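Local coordinates for protein Csm3 (Thermoplasma volcanium, PDB 6AE2) that probably binds the CRISPR RNA and may cleave target RNA as a RAMP-family subunit of the type III-A Csm effector complex, at residues 30-35 against 178-183; 82-87 against 125-130; 86-91 against 104-109. All blocks are in the same frame, centred on the assembly; numbering follows the deposited sequence.

Contact 1. Residues 30-35 against 178-183; sequences IIYNME and GKIILS
Ile30 and Leu182, Tyr32 and Ile180, and Met34 and Gly178 are the hydrogen-bonded pairs of two antiparallel strands, 26-38 and 175-185; the axes of segments 30-35 and 178-183 come within 4.7 Å. Six backbone bonds join them. Around the middle pair, Tyr32 N reaches Ile180 O at 2.9 Å and Ile180 N returns to Tyr32 O. At the glycine end the pattern is less regular: Met34 N meets Gly178 O nearly head-on to the carbonyl, but its N-H is bent to 133°, whereas the return bond from Gly178 N to Met34 O is straight.

Apolar packing on the face of Tyr32, Ile180 and Met34 begins close to the backbone, with Tyr32 CB 4.0 Å from Ile180 CB. The ring of Tyr32 then leans along the strand, and Leu182 CD1 touches its CE2 edge. Met34 turns back at its last torsion (chi3 57°), which brings SD to 3.7 Å from Ile180 CD1 and sets CE over Ile180 CG1, beside the strand position where Gly178 has no side chain. Leu197 and Ile194 of helix 190-205 close over Leu182 and Tyr32.

The other face is mixed. Ile31 CD1 lies 3.7 Å from Ile181 CG2, the two side chains pointing the same way, while Ile31 CG2 rests against the aliphatic part of Lys179. Bent at its end, Lys179 brings NZ to 3.3 Å from Asn33 OD1, a weak bond.

The chemistry therefore divides by face: chiefly apolar contacts on that of Tyr32, Ile180 and Met34, partly covered by helix 190-205, and a mixed face opposite, where buried Ile31 adjoins a lysine and an exposed Asn33. The backbone bonds fix the register of two interior strands of the sheet, while the side chains give its two faces different character.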
ATOM      1  N   ILE A  30      12.747 -11.823 -22.785  1.00 34.18           N
ATOM      2  CA  ILE A  30      11.685 -10.826 -22.798  1.00 34.55           C
ATOM      3  C   ILE A  30      12.048  -9.765 -21.771  1.00 33.83           C
ATOM      4  O   ILE A  30      12.265 -10.080 -20.594  1.00 34.29           O
ATOM      5  CB  ILE A  30      10.315 -11.449 -22.493  1.00 35.99           C
ATOM      6  CG1 ILE A  30       9.920 -12.449 -23.580  1.00 30.58           C
ATOM      7  CG2 ILE A  30       9.260 -10.365 -22.370  1.00 34.53           C
ATOM      8  CD1 ILE A  30       8.857 -13.433 -23.142  1.00 25.21           C
ATOM      9  N   ILE A  31      12.127  -8.513 -22.211  1.00 34.00           N
ATOM     10  CA  ILE A  31      12.528  -7.399 -21.361  1.00 30.43           C
ATOM     11  C   ILE A  31      11.292  -6.580 -21.026  1.00 35.73           C
ATOM     12  O   ILE A  31      10.515  -6.221 -21.919  1.00 42.50           O
ATOM     13  CB  ILE A  31      13.599  -6.528 -22.040  1.00 32.77           C
ATOM     14  CG1 ILE A  31      14.760  -7.391 -22.545  1.00 30.42           C
ATOM     15  CG2 ILE A  31      14.107  -5.470 -21.080  1.00 21.84           C
ATOM     16  CD1 ILE A  31      15.327  -8.325 -21.505  1.00 33.14           C
ATOM     17  N   TYR A  32      11.108  -6.294 -19.739  1.00 35.69           N
ATOM     18  CA  TYR A  32      10.026  -5.447 -19.250  1.00 25.74           C
ATOM     19  C   TYR A  32      10.640  -4.246 -18.546  1.00 27.09           C
ATOM     20  O   TYR A  32      11.431  -4.411 -17.609  1.00 26.82           O
ATOM     21  CB  TYR A  32       9.111  -6.203 -18.282  1.00 24.65           C
ATOM     22  CG  TYR A  32       8.228  -7.266 -18.900  1.00 27.51           C
ATOM     23  CD1 TYR A  32       7.072  -6.925 -19.591  1.00 30.37           C
ATOM     24  CD2 TYR A  32       8.533  -8.615 -18.760  1.00 25.52           C
ATOM     25  CE1 TYR A  32       6.255  -7.896 -20.147  1.00 26.29           C
ATOM     26  CE2 TYR A  32       7.722  -9.593 -19.308  1.00 34.90           C
ATOM     27  CZ  TYR A  32       6.586  -9.229 -20.002  1.00 37.97           C
ATOM     28  OH  TYR A  32       5.779 -10.202 -20.550  1.00 41.35           O
ATOM     29  N   ASN A  33      10.280  -3.043 -18.988  1.00 29.82           N
ATOM     30  CA  ASN A  33      10.681  -1.818 -18.294  1.00 26.45           C
ATOM     31  C   ASN A  33       9.605  -1.513 -17.261  1.00 29.07           C
ATOM     32  O   ASN A  33       8.640  -0.795 -17.525  1.00 49.41           O
ATOM     33  CB  ASN A  33      10.882  -0.672 -19.276  1.00 28.54           C
ATOM     34  CG  ASN A  33      12.185  -0.786 -20.042  1.00 35.01           C
ATOM     35  OD1 ASN A  33      13.254  -0.952 -19.452  1.00 40.13           O
ATOM     36  ND2 ASN A  33      12.105  -0.697 -21.365  1.00 39.25           N
ATOM     37  N   MET A  34       9.781  -2.070 -16.066  1.00 24.39           N
ATOM     38  CA  MET A  34       8.761  -2.021 -15.029  1.00 34.56           C
ATOM     39  C   MET A  34       8.806  -0.699 -14.271  1.00 30.75           C
ATOM     40  O   MET A  34       9.881  -0.142 -14.021  1.00 37.81           O
ATOM     41  CB  MET A  34       8.953  -3.193 -14.063  1.00 44.98           C
ATOM     42  CG  MET A  34       8.288  -3.035 -12.708  1.00 50.90           C
ATOM     43  SD  MET A  34       8.707  -4.389 -11.592  1.00 58.45           S
ATOM     44  CE  MET A  34      10.495  -4.279 -11.576  1.00 53.63           C
ATOM     45  N   GLU A  35       7.628  -0.192 -13.916  1.00 29.07           N
ATOM     46  CA  GLU A  35       7.490   0.987 -13.073  1.00 27.63           C
ATOM     47  C   GLU A  35       6.714   0.618 -11.816  1.00 25.44           C
ATOM     48  O   GLU A  35       5.717  -0.110 -11.883  1.00 24.59           O
ATOM     49  CB  GLU A  35       6.781   2.130 -13.808  1.00 29.54           C
ATOM     50  CG  GLU A  35       6.405   3.303 -12.908  1.00 46.79           C
ATOM     51  CD  GLU A  35       5.811   4.470 -13.673  1.00 61.29           C
ATOM     52  OE1 GLU A  35       6.463   4.953 -14.622  1.00 67.13           O
ATOM     53  OE2 GLU A  35       4.694   4.910 -13.321  1.00 58.57           O
ATOM     54  N   GLY A 178      12.666  -0.114 -13.008  1.00 24.42           N
ATOM     55  CA  GLY A 178      13.506  -1.296 -12.968  1.00 27.13           C
ATOM     56  C   GLY A 178      13.161  -2.237 -14.101  1.00 31.43           C
ATOM     57  O   GLY A 178      12.059  -2.200 -14.660  1.00 34.67           O
ATOM     58  N   LYS A 179      14.123  -3.087 -14.436  1.00 30.54           N
ATOM     59  CA  LYS A 179      13.971  -4.051 -15.514  1.00 27.08           C
ATOM     60  C   LYS A 179      13.589  -5.418 -14.962  1.00 23.72           C
ATOM     61  O   LYS A 179      14.013  -5.813 -13.873  1.00 31.41           O
ATOM     62  CB  LYS A 179      15.266  -4.176 -16.324  1.00 28.74           C
ATOM     63  CG  LYS A 179      15.178  -3.667 -17.758  1.00 33.95           C
ATOM     64  CD  LYS A 179      16.535  -3.751 -18.450  1.00 37.37           C
ATOM     65  CE  LYS A 179      16.536  -3.035 -19.793  1.00 37.67           C
ATOM     66  NZ  LYS A 179      16.538  -1.553 -19.639  1.00 41.32           N
ATOM     67  N   ILE A 180      12.776  -6.139 -15.730  1.00 23.47           N
ATOM     68  CA  ILE A 180      12.518  -7.555 -15.505  1.00 34.27           C
ATOM     69  C   ILE A 180      12.922  -8.304 -16.765  1.00 30.61           C
ATOM     70  O   ILE A 180      12.473  -7.961 -17.866  1.00 29.74           O
ATOM     71  CB  ILE A 180      11.044  -7.833 -15.157  1.00 31.69           C
ATOM     72  CG1 ILE A 180      10.683  -7.252 -13.791  1.00 19.60           C
ATOM     73  CG2 ILE A 180      10.761  -9.331 -15.193  1.00 29.58           C
ATOM     74  CD1 ILE A 180       9.252  -7.537 -13.380  1.00 16.92           C
ATOM     75  N   ILE A 181      13.768  -9.316 -16.607  1.00 33.94           N
ATOM     76  CA  ILE A 181      14.285 -10.092 -17.727  1.00 33.60           C
ATOM     77  C   ILE A 181      13.771 -11.518 -17.602  1.00 31.16           C
ATOM     78  O   ILE A 181      14.038 -12.202 -16.607  1.00 34.11           O
ATOM     79  CB  ILE A 181      15.819 -10.061 -17.786  1.00 35.57           C
ATOM     80  CG1 ILE A 181      16.318  -8.616 -17.842  1.00 31.78           C
ATOM     81  CG2 ILE A 181      16.309 -10.837 -18.997  1.00 18.96           C
ATOM     82  CD1 ILE A 181      17.707  -8.429 -17.302  1.00 30.68           C
ATOM     83  N   LEU A 182      13.038 -11.958 -18.617  1.00 32.54           N
ATOM     84  CA  LEU A 182      12.491 -13.303 -18.699  1.00 34.59           C
ATOM     85  C   LEU A 182      13.204 -14.037 -19.825  1.00 35.64           C
ATOM     86  O   LEU A 182      13.146 -13.603 -20.980  1.00 48.42           O
ATOM     87  CB  LEU A 182      10.987 -13.253 -18.959  1.00 40.51           C
ATOM     88  CG  LEU A 182      10.034 -13.773 -17.887  1.00 47.74           C
ATOM     89  CD1 LEU A 182       8.603 -13.512 -18.315  1.00 49.76           C
ATOM     90  CD2 LEU A 182      10.260 -15.253 -17.653  1.00 55.29           C
ATOM     91  N   SER A 183      13.878 -15.135 -19.495  1.00 32.44           N
ATOM     92  CA  SER A 183      14.585 -15.941 -20.483  1.00 34.79           C
ATOM     93  C   SER A 183      13.699 -17.098 -20.925  1.00 36.07           C
ATOM     94  O   SER A 183      13.147 -17.819 -20.087  1.00 39.23           O
ATOM     95  CB  SER A 183      15.906 -16.460 -19.920  1.00 32.54           C
ATOM     96  OG  SER A 183      16.758 -15.382 -19.582  1.00 40.70           O
TER

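Contact 2. Residues 82-87 against 125-130; sequences SIKGKI and LIIRDA
Ile127 reaches out from the sheet into the side of helix 80-93, where Ile83 and Lys84 receive it. Its two branches divide the work. CG2 lies 4.1 Å from Ile83 CD1, the two isoleucine side chains meeting at a slant, and CD1 presses on the helix itself, 4.2 Å from Lys84 CA and as near to Lys84 CB. Setting CG1 beside the backbone N (chi1 -58°) and running the chain out straight gives that methyl its reach. Ile87, one turn further along, brings its own CD1 to 4.5 Å from the same methyl, a looser touch. This apolar part is buried and continues into the sheet, since Ile36 and Met34 of strand 26-38 lie against Ile83 and Ile127.

The flank formed by Lys84 is different. This residue is partly exposed, and its fully extended chain runs from the helix toward the start of the strand. CE comes to 4.3 Å from Leu125 CD2, and NZ ends 3.5 Å from Leu125 O. A weak hydrogen bond to Phe109 O also engages NZ, so the ammonium is near two carbonyl oxygens that would probably favour its charged form. Ile126 and Arg128, both exposed, point away from the helix.

The axis of helix segment 82-87 comes within 8.9 Å of that of strand 125-127, at 124° between chain directions, with side chains spanning most of the gap. A helix laid across one face of an antiparallel sheet in this way is the packing of the ferredoxin-like, RRM-type fold on which RAMP proteins such as Csm3 are built.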
ATOM      1  N   SER A  82      13.113  -7.928  -2.790  1.00 23.37           N
ATOM      2  CA  SER A  82      11.851  -7.616  -2.131  1.00 27.78           C
ATOM      3  C   SER A  82      10.669  -7.917  -3.042  1.00 33.77           C
ATOM      4  O   SER A  82       9.694  -8.550  -2.620  1.00 33.80           O
ATOM      5  CB  SER A  82      11.840  -6.153  -1.692  1.00 29.56           C
ATOM      6  OG  SER A  82      12.792  -5.921  -0.670  1.00 37.88           O
ATOM      7  N   ILE A  83      10.737  -7.473  -4.300  1.00 32.34           N
ATOM      8  CA  ILE A  83       9.644  -7.724  -5.236  1.00 35.97           C
ATOM      9  C   ILE A  83       9.525  -9.215  -5.525  1.00 38.35           C
ATOM     10  O   ILE A  83       8.443  -9.803  -5.407  1.00 35.76           O
ATOM     11  CB  ILE A  83       9.851  -6.922  -6.533  1.00 28.62           C
ATOM     12  CG1 ILE A  83      10.051  -5.438  -6.226  1.00 31.79           C
ATOM     13  CG2 ILE A  83       8.673  -7.112  -7.473  1.00 27.95           C
ATOM     14  CD1 ILE A  83      10.935  -4.741  -7.233  1.00 34.50           C
ATOM     15  N   LYS A  84      10.640  -9.845  -5.905  1.00 32.54           N
ATOM     16  CA  LYS A  84      10.614 -11.258  -6.265  1.00 27.16           C
ATOM     17  C   LYS A  84      10.212 -12.123  -5.077  1.00 29.35           C
ATOM     18  O   LYS A  84       9.396 -13.043  -5.212  1.00 31.62           O
ATOM     19  CB  LYS A  84      11.977 -11.681  -6.804  1.00 30.32           C
ATOM     20  CG  LYS A  84      11.948 -12.950  -7.636  1.00 29.99           C
ATOM     21  CD  LYS A  84      13.351 -13.433  -7.957  1.00 31.74           C
ATOM     22  CE  LYS A  84      13.312 -14.726  -8.752  1.00 39.14           C
ATOM     23  NZ  LYS A  84      14.673 -15.284  -8.974  1.00 46.61           N
ATOM     24  N   GLY A  85      10.776 -11.839  -3.902  1.00 21.56           N
ATOM     25  CA  GLY A  85      10.432 -12.618  -2.725  1.00 23.41           C
ATOM     26  C   GLY A  85       8.977 -12.462  -2.324  1.00 29.78           C
ATOM     27  O   GLY A  85       8.332 -13.426  -1.904  1.00 29.62           O
ATOM     28  N   LYS A  86       8.438 -11.250  -2.454  1.00 32.74           N
ATOM     29  CA  LYS A  86       7.046 -11.024  -2.081  1.00 31.19           C
ATOM     30  C   LYS A  86       6.100 -11.679  -3.081  1.00 31.24           C
ATOM     31  O   LYS A  86       5.135 -12.345  -2.691  1.00 27.89           O
ATOM     32  CB  LYS A  86       6.764  -9.524  -1.969  1.00 27.23           C
ATOM     33  CG  LYS A  86       5.372  -9.199  -1.457  1.00 30.98           C
ATOM     34  CD  LYS A  86       5.048 -10.025  -0.223  1.00 37.69           C
ATOM     35  CE  LYS A  86       3.657  -9.725   0.303  1.00 45.29           C
ATOM     36  NZ  LYS A  86       3.651  -9.585   1.786  1.00 54.92           N
ATOM     37  N   ILE A  87       6.365 -11.504  -4.378  1.00 30.47           N
ATOM     38  CA  ILE A  87       5.515 -12.117  -5.394  1.00 32.68           C
ATOM     39  C   ILE A  87       5.554 -13.633  -5.273  1.00 35.33           C
ATOM     40  O   ILE A  87       4.522 -14.308  -5.383  1.00 40.90           O
ATOM     41  CB  ILE A  87       5.933 -11.653  -6.803  1.00 37.43           C
ATOM     42  CG1 ILE A  87       5.680 -10.155  -6.980  1.00 36.63           C
ATOM     43  CG2 ILE A  87       5.189 -12.437  -7.874  1.00 36.86           C
ATOM     44  CD1 ILE A  87       6.209  -9.610  -8.291  1.00 37.10           C
ATOM     45  N   LEU A 125      14.112 -15.936 -14.734  1.00 29.66           N
ATOM     46  CA  LEU A 125      13.487 -14.661 -14.399  1.00 32.93           C
ATOM     47  C   LEU A 125      14.398 -13.872 -13.475  1.00 36.93           C
ATOM     48  O   LEU A 125      14.734 -14.341 -12.382  1.00 47.57           O
ATOM     49  CB  LEU A 125      12.123 -14.879 -13.743  1.00 33.89           C
ATOM     50  CG  LEU A 125      11.519 -13.661 -13.041  1.00 33.44           C
ATOM     51  CD1 LEU A 125      10.852 -12.745 -14.048  1.00 32.08           C
ATOM     52  CD2 LEU A 125      10.530 -14.091 -11.970  1.00 33.07           C
ATOM     53  N   ILE A 126      14.786 -12.677 -13.912  1.00 28.24           N
ATOM     54  CA  ILE A 126      15.497 -11.715 -13.080  1.00 22.89           C
ATOM     55  C   ILE A 126      14.592 -10.510 -12.871  1.00 26.34           C
ATOM     56  O   ILE A 126      14.062  -9.950 -13.839  1.00 26.08           O
ATOM     57  CB  ILE A 126      16.829 -11.274 -13.711  1.00 25.49           C
ATOM     58  CG1 ILE A 126      17.728 -12.472 -14.010  1.00 29.98           C
ATOM     59  CG2 ILE A 126      17.538 -10.279 -12.805  1.00 30.45           C
ATOM     60  CD1 ILE A 126      18.911 -12.114 -14.889  1.00 24.67           C
ATOM     61  N   ILE A 127      14.414 -10.118 -11.614  1.00 19.81           N
ATOM     62  CA  ILE A 127      13.846  -8.824 -11.264  1.00 26.51           C
ATOM     63  C   ILE A 127      14.958  -8.012 -10.620  1.00 26.79           C
ATOM     64  O   ILE A 127      15.443  -8.356  -9.534  1.00 32.67           O
ATOM     65  CB  ILE A 127      12.634  -8.953 -10.330  1.00 24.66           C
ATOM     66  CG1 ILE A 127      11.550  -9.813 -10.978  1.00 33.18           C
ATOM     67  CG2 ILE A 127      12.080  -7.575  -9.998  1.00 24.06           C
ATOM     68  CD1 ILE A 127      10.271  -9.891 -10.174  1.00 33.13           C
ATOM     69  N   ARG A 128      15.375  -6.951 -11.296  1.00 23.41           N
ATOM     70  CA  ARG A 128      16.497  -6.145 -10.848  1.00 27.59           C
ATOM     71  C   ARG A 128      16.040  -5.087  -9.852  1.00 24.79           C
ATOM     72  O   ARG A 128      14.848  -4.822  -9.686  1.00 28.53           O
ATOM     73  CB  ARG A 128      17.188  -5.502 -12.048  1.00 31.89           C
ATOM     74  CG  ARG A 128      17.661  -6.525 -13.066  1.00 45.08           C
ATOM     75  CD  ARG A 128      19.036  -6.178 -13.598  1.00 38.07           C
ATOM     76  NE  ARG A 128      18.971  -5.389 -14.824  1.00 53.89           N
ATOM     77  CZ  ARG A 128      19.559  -5.735 -15.965  1.00 62.37           C
ATOM     78  NH1 ARG A 128      20.278  -6.849 -16.032  1.00 46.65           N
ATOM     79  NH2 ARG A 128      19.447  -4.959 -17.036  1.00 71.85           N
ATOM     80  N   ASP A 129      17.015  -4.493  -9.166  1.00 24.47           N
ATOM     81  CA  ASP A 129      16.717  -3.385  -8.270  1.00 22.28           C
ATOM     82  C   ASP A 129      16.106  -2.235  -9.060  1.00 19.74           C
ATOM     83  O   ASP A 129      16.507  -1.952 -10.194  1.00 20.35           O
ATOM     84  CB  ASP A 129      17.986  -2.920  -7.552  1.00 27.22           C
ATOM     85  CG  ASP A 129      18.588  -3.996  -6.662  1.00 29.12           C
ATOM     86  OD1 ASP A 129      17.904  -5.007  -6.402  1.00 36.91           O
ATOM     87  OD2 ASP A 129      19.746  -3.833  -6.223  1.00 33.06           O
ATOM     88  N   ALA A 130      15.115  -1.582  -8.464  1.00 16.89           N
ATOM     89  CA  ALA A 130      14.439  -0.451  -9.082  1.00 18.80           C
ATOM     90  C   ALA A 130      14.876   0.840  -8.403  1.00 20.96           C
ATOM     91  O   ALA A 130      14.987   0.903  -7.173  1.00 20.99           O
ATOM     92  CB  ALA A 130      12.920  -0.603  -8.998  1.00 15.37           C
TER

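Contact 3. Residues 86-91 against 104-109; sequences KIRSLL and IVSKMF
Phe109 of helix 104-109 pushes its ring between Ile87, Arg88 and Leu91 of helix 80-93. The apolar contacts come first: Ile87 CG2 lies 3.9 Å from Phe109 CZ, and Leu91 CD1 is equally near Phe109 CE1, each side chain crossing that of the phenylalanine at about a right angle. Leu91 also meets Val105, CB to CG2 at 3.9 Å.

Arg88 adds a contact of mixed character. Its CG lies 3.8 Å from Phe109 CB, and from there the arginine slides past the phenylalanine in the opposite direction. The bend at chi2 (-138°) carries the guanidinium past Phe109 CB toward its backbone, its plane 64° from the ring plane, and Phe109 O sits at its edge, 3.1 Å from NH1. Further polar partners lie just outside the two segments: Glu92 forms a salt bridge with NE, and Gly110 O accepts from NH2. The arginine thus lies along hydrocarbon for much of its length and has polar groups around its end.

The two helix segments run nearly antiparallel, 168° between directions, with their axes 10.8 Å apart at closest approach. On the sheet side Leu125 of strand 125-132 touches Phe109 and Met108, while Met193 of helix 190-205 packs against Ile104 and Met108.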
ATOM      1  N   LYS A  86       8.438 -11.250  -2.454  1.00 32.74           N
ATOM      2  CA  LYS A  86       7.046 -11.024  -2.081  1.00 31.19           C
ATOM      3  C   LYS A  86       6.100 -11.679  -3.081  1.00 31.24           C
ATOM      4  O   LYS A  86       5.135 -12.345  -2.691  1.00 27.89           O
ATOM      5  CB  LYS A  86       6.764  -9.524  -1.969  1.00 27.23           C
ATOM      6  CG  LYS A  86       5.372  -9.199  -1.457  1.00 30.98           C
ATOM      7  CD  LYS A  86       5.048 -10.025  -0.223  1.00 37.69           C
ATOM      8  CE  LYS A  86       3.657  -9.725   0.303  1.00 45.29           C
ATOM      9  NZ  LYS A  86       3.651  -9.585   1.786  1.00 54.92           N
ATOM     10  N   ILE A  87       6.365 -11.504  -4.378  1.00 30.47           N
ATOM     11  CA  ILE A  87       5.515 -12.117  -5.394  1.00 32.68           C
ATOM     12  C   ILE A  87       5.554 -13.633  -5.273  1.00 35.33           C
ATOM     13  O   ILE A  87       4.522 -14.308  -5.383  1.00 40.90           O
ATOM     14  CB  ILE A  87       5.933 -11.653  -6.803  1.00 37.43           C
ATOM     15  CG1 ILE A  87       5.680 -10.155  -6.980  1.00 36.63           C
ATOM     16  CG2 ILE A  87       5.189 -12.437  -7.874  1.00 36.86           C
ATOM     17  CD1 ILE A  87       6.209  -9.610  -8.291  1.00 37.10           C
ATOM     18  N   ARG A  88       6.742 -14.191  -5.028  1.00 37.22           N
ATOM     19  CA  ARG A  88       6.868 -15.640  -4.901  1.00 36.62           C
ATOM     20  C   ARG A  88       6.062 -16.154  -3.714  1.00 36.02           C
ATOM     21  O   ARG A  88       5.305 -17.124  -3.836  1.00 35.54           O
ATOM     22  CB  ARG A  88       8.338 -16.033  -4.762  1.00 33.22           C
ATOM     23  CG  ARG A  88       8.618 -17.473  -5.153  1.00 37.27           C
ATOM     24  CD  ARG A  88       9.585 -18.145  -4.192  1.00 46.02           C
ATOM     25  NE  ARG A  88       9.719 -19.570  -4.482  1.00 57.30           N
ATOM     26  CZ  ARG A  88      10.704 -20.100  -5.200  1.00 58.95           C
ATOM     27  NH1 ARG A  88      11.655 -19.324  -5.702  1.00 58.39           N
ATOM     28  NH2 ARG A  88      10.740 -21.408  -5.416  1.00 60.19           N
ATOM     29  N   SER A  89       6.207 -15.505  -2.554  1.00 34.67           N
ATOM     30  CA  SER A  89       5.472 -15.935  -1.369  1.00 39.49           C
ATOM     31  C   SER A  89       3.967 -15.840  -1.576  1.00 41.99           C
ATOM     32  O   SER A  89       3.216 -16.673  -1.054  1.00 45.14           O
ATOM     33  CB  SER A  89       5.894 -15.106  -0.158  1.00 39.96           C
ATOM     34  OG  SER A  89       5.374 -13.790  -0.237  1.00 56.56           O
ATOM     35  N   LEU A  90       3.508 -14.843  -2.339  1.00 37.88           N
ATOM     36  CA  LEU A  90       2.077 -14.698  -2.585  1.00 39.43           C
ATOM     37  C   LEU A  90       1.544 -15.827  -3.459  1.00 42.82           C
ATOM     38  O   LEU A  90       0.432 -16.322  -3.235  1.00 38.88           O
ATOM     39  CB  LEU A  90       1.791 -13.343  -3.231  1.00 41.76           C
ATOM     40  CG  LEU A  90       1.948 -12.121  -2.323  1.00 36.24           C
ATOM     41  CD1 LEU A  90       2.228 -10.883  -3.149  1.00 32.79           C
ATOM     42  CD2 LEU A  90       0.709 -11.926  -1.470  1.00 34.78           C
ATOM     43  N   LEU A  91       2.320 -16.248  -4.461  1.00 43.76           N
ATOM     44  CA  LEU A  91       1.880 -17.351  -5.308  1.00 40.51           C
ATOM     45  C   LEU A  91       1.896 -18.669  -4.544  1.00 36.55           C
ATOM     46  O   LEU A  91       1.030 -19.525  -4.754  1.00 38.52           O
ATOM     47  CB  LEU A  91       2.753 -17.435  -6.558  1.00 35.39           C
ATOM     48  CG  LEU A  91       2.598 -16.277  -7.546  1.00 32.96           C
ATOM     49  CD1 LEU A  91       3.867 -16.093  -8.369  1.00 27.64           C
ATOM     50  CD2 LEU A  91       1.389 -16.493  -8.445  1.00 33.23           C
ATOM     51  N   ILE A 104       5.368 -24.240 -12.030  1.00 50.81           N
ATOM     52  CA  ILE A 104       5.897 -23.128 -12.811  1.00 47.30           C
ATOM     53  C   ILE A 104       6.498 -22.068 -11.896  1.00 47.53           C
ATOM     54  O   ILE A 104       7.433 -21.358 -12.288  1.00 49.20           O
ATOM     55  CB  ILE A 104       4.795 -22.545 -13.717  1.00 47.80           C
ATOM     56  CG1 ILE A 104       5.362 -21.451 -14.627  1.00 46.89           C
ATOM     57  CG2 ILE A 104       3.632 -22.018 -12.884  1.00 46.87           C
ATOM     58  CD1 ILE A 104       4.548 -21.221 -15.878  1.00 50.26           C
ATOM     59  N   VAL A 105       5.986 -21.950 -10.669  1.00 42.63           N
ATOM     60  CA  VAL A 105       6.549 -21.003  -9.710  1.00 42.25           C
ATOM     61  C   VAL A 105       8.008 -21.339  -9.434  1.00 48.40           C
ATOM     62  O   VAL A 105       8.892 -20.478  -9.528  1.00 49.98           O
ATOM     63  CB  VAL A 105       5.718 -20.995  -8.413  1.00 41.46           C
ATOM     64  CG1 VAL A 105       6.476 -20.296  -7.294  1.00 35.31           C
ATOM     65  CG2 VAL A 105       4.371 -20.333  -8.649  1.00 34.10           C
ATOM     66  N   SER A 106       8.280 -22.602  -9.097  1.00 54.60           N
ATOM     67  CA  SER A 106       9.658 -23.031  -8.878  1.00 55.88           C
ATOM     68  C   SER A 106      10.487 -22.866 -10.144  1.00 55.93           C
ATOM     69  O   SER A 106      11.612 -22.353 -10.101  1.00 58.44           O
ATOM     70  CB  SER A 106       9.685 -24.486  -8.405  1.00 55.98           C
ATOM     71  OG  SER A 106       9.606 -24.582  -6.992  1.00 46.00           O
ATOM     72  N   LYS A 107       9.940 -23.288 -11.289  1.00 48.53           N
ATOM     73  CA  LYS A 107      10.696 -23.238 -12.535  1.00 53.16           C
ATOM     74  C   LYS A 107      11.075 -21.811 -12.914  1.00 61.12           C
ATOM     75  O   LYS A 107      12.131 -21.589 -13.518  1.00 64.62           O
ATOM     76  CB  LYS A 107       9.896 -23.890 -13.660  1.00 61.38           C
ATOM     77  CG  LYS A 107      10.752 -24.417 -14.800  1.00 73.52           C
ATOM     78  CD  LYS A 107      11.859 -25.322 -14.281  1.00 81.97           C
ATOM     79  CE  LYS A 107      12.743 -25.822 -15.410  1.00 81.80           C
ATOM     80  NZ  LYS A 107      12.681 -27.303 -15.549  1.00 81.24           N
ATOM     81  N   MET A 108      10.237 -20.834 -12.566  1.00 60.05           N
ATOM     82  CA  MET A 108      10.521 -19.436 -12.873  1.00 54.50           C
ATOM     83  C   MET A 108      11.387 -18.789 -11.795  1.00 59.42           C
ATOM     84  O   MET A 108      12.476 -18.283 -12.081  1.00 66.13           O
ATOM     85  CB  MET A 108       9.211 -18.660 -13.041  1.00 50.15           C
ATOM     86  CG  MET A 108       8.606 -18.742 -14.430  1.00 49.87           C
ATOM     87  SD  MET A 108       7.316 -17.509 -14.678  1.00 52.54           S
ATOM     88  CE  MET A 108       8.276 -15.997 -14.645  1.00 41.92           C
ATOM     89  N   PHE A 109      10.913 -18.803 -10.550  1.00 59.69           N
ATOM     90  CA  PHE A 109      11.587 -18.110  -9.461  1.00 58.78           C
ATOM     91  C   PHE A 109      12.753 -18.899  -8.876  1.00 65.87           C
ATOM     92  O   PHE A 109      13.488 -18.356  -8.044  1.00 64.49           O
ATOM     93  CB  PHE A 109      10.579 -17.772  -8.357  1.00 47.59           C
ATOM     94  CG  PHE A 109       9.481 -16.839  -8.800  1.00 46.10           C
ATOM     95  CD1 PHE A 109       8.427 -17.298  -9.576  1.00 45.86           C
ATOM     96  CD2 PHE A 109       9.503 -15.502  -8.439  1.00 43.20           C
ATOM     97  CE1 PHE A 109       7.420 -16.442  -9.984  1.00 41.29           C
ATOM     98  CE2 PHE A 109       8.498 -14.641  -8.843  1.00 40.29           C
ATOM     99  CZ  PHE A 109       7.456 -15.112  -9.616  1.00 33.95           C
TER

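All three contacts are buried, but they lie at different places in the fold: within the sheet, between sheet and helix, and between helices. Contact 1 is the one held by backbone hydrogen bonds; contacts 2 and 3 depend on side chains, with a basic residue at the more open flank of each. Strands 175-185 and 125-132 are neighbours, so contact 1 passes directly into contact 2, where Ile180 CG2 meets Leu125 CD1 at 3.6 Å. Contacts 2 and 3 share helix 80-93: Ile87 serves both the strand and the helix alongside. Contact 3 lies farthest from the chain centre, about 14 Å between centres, yet still reaches contact 1 through Met108 and Leu182.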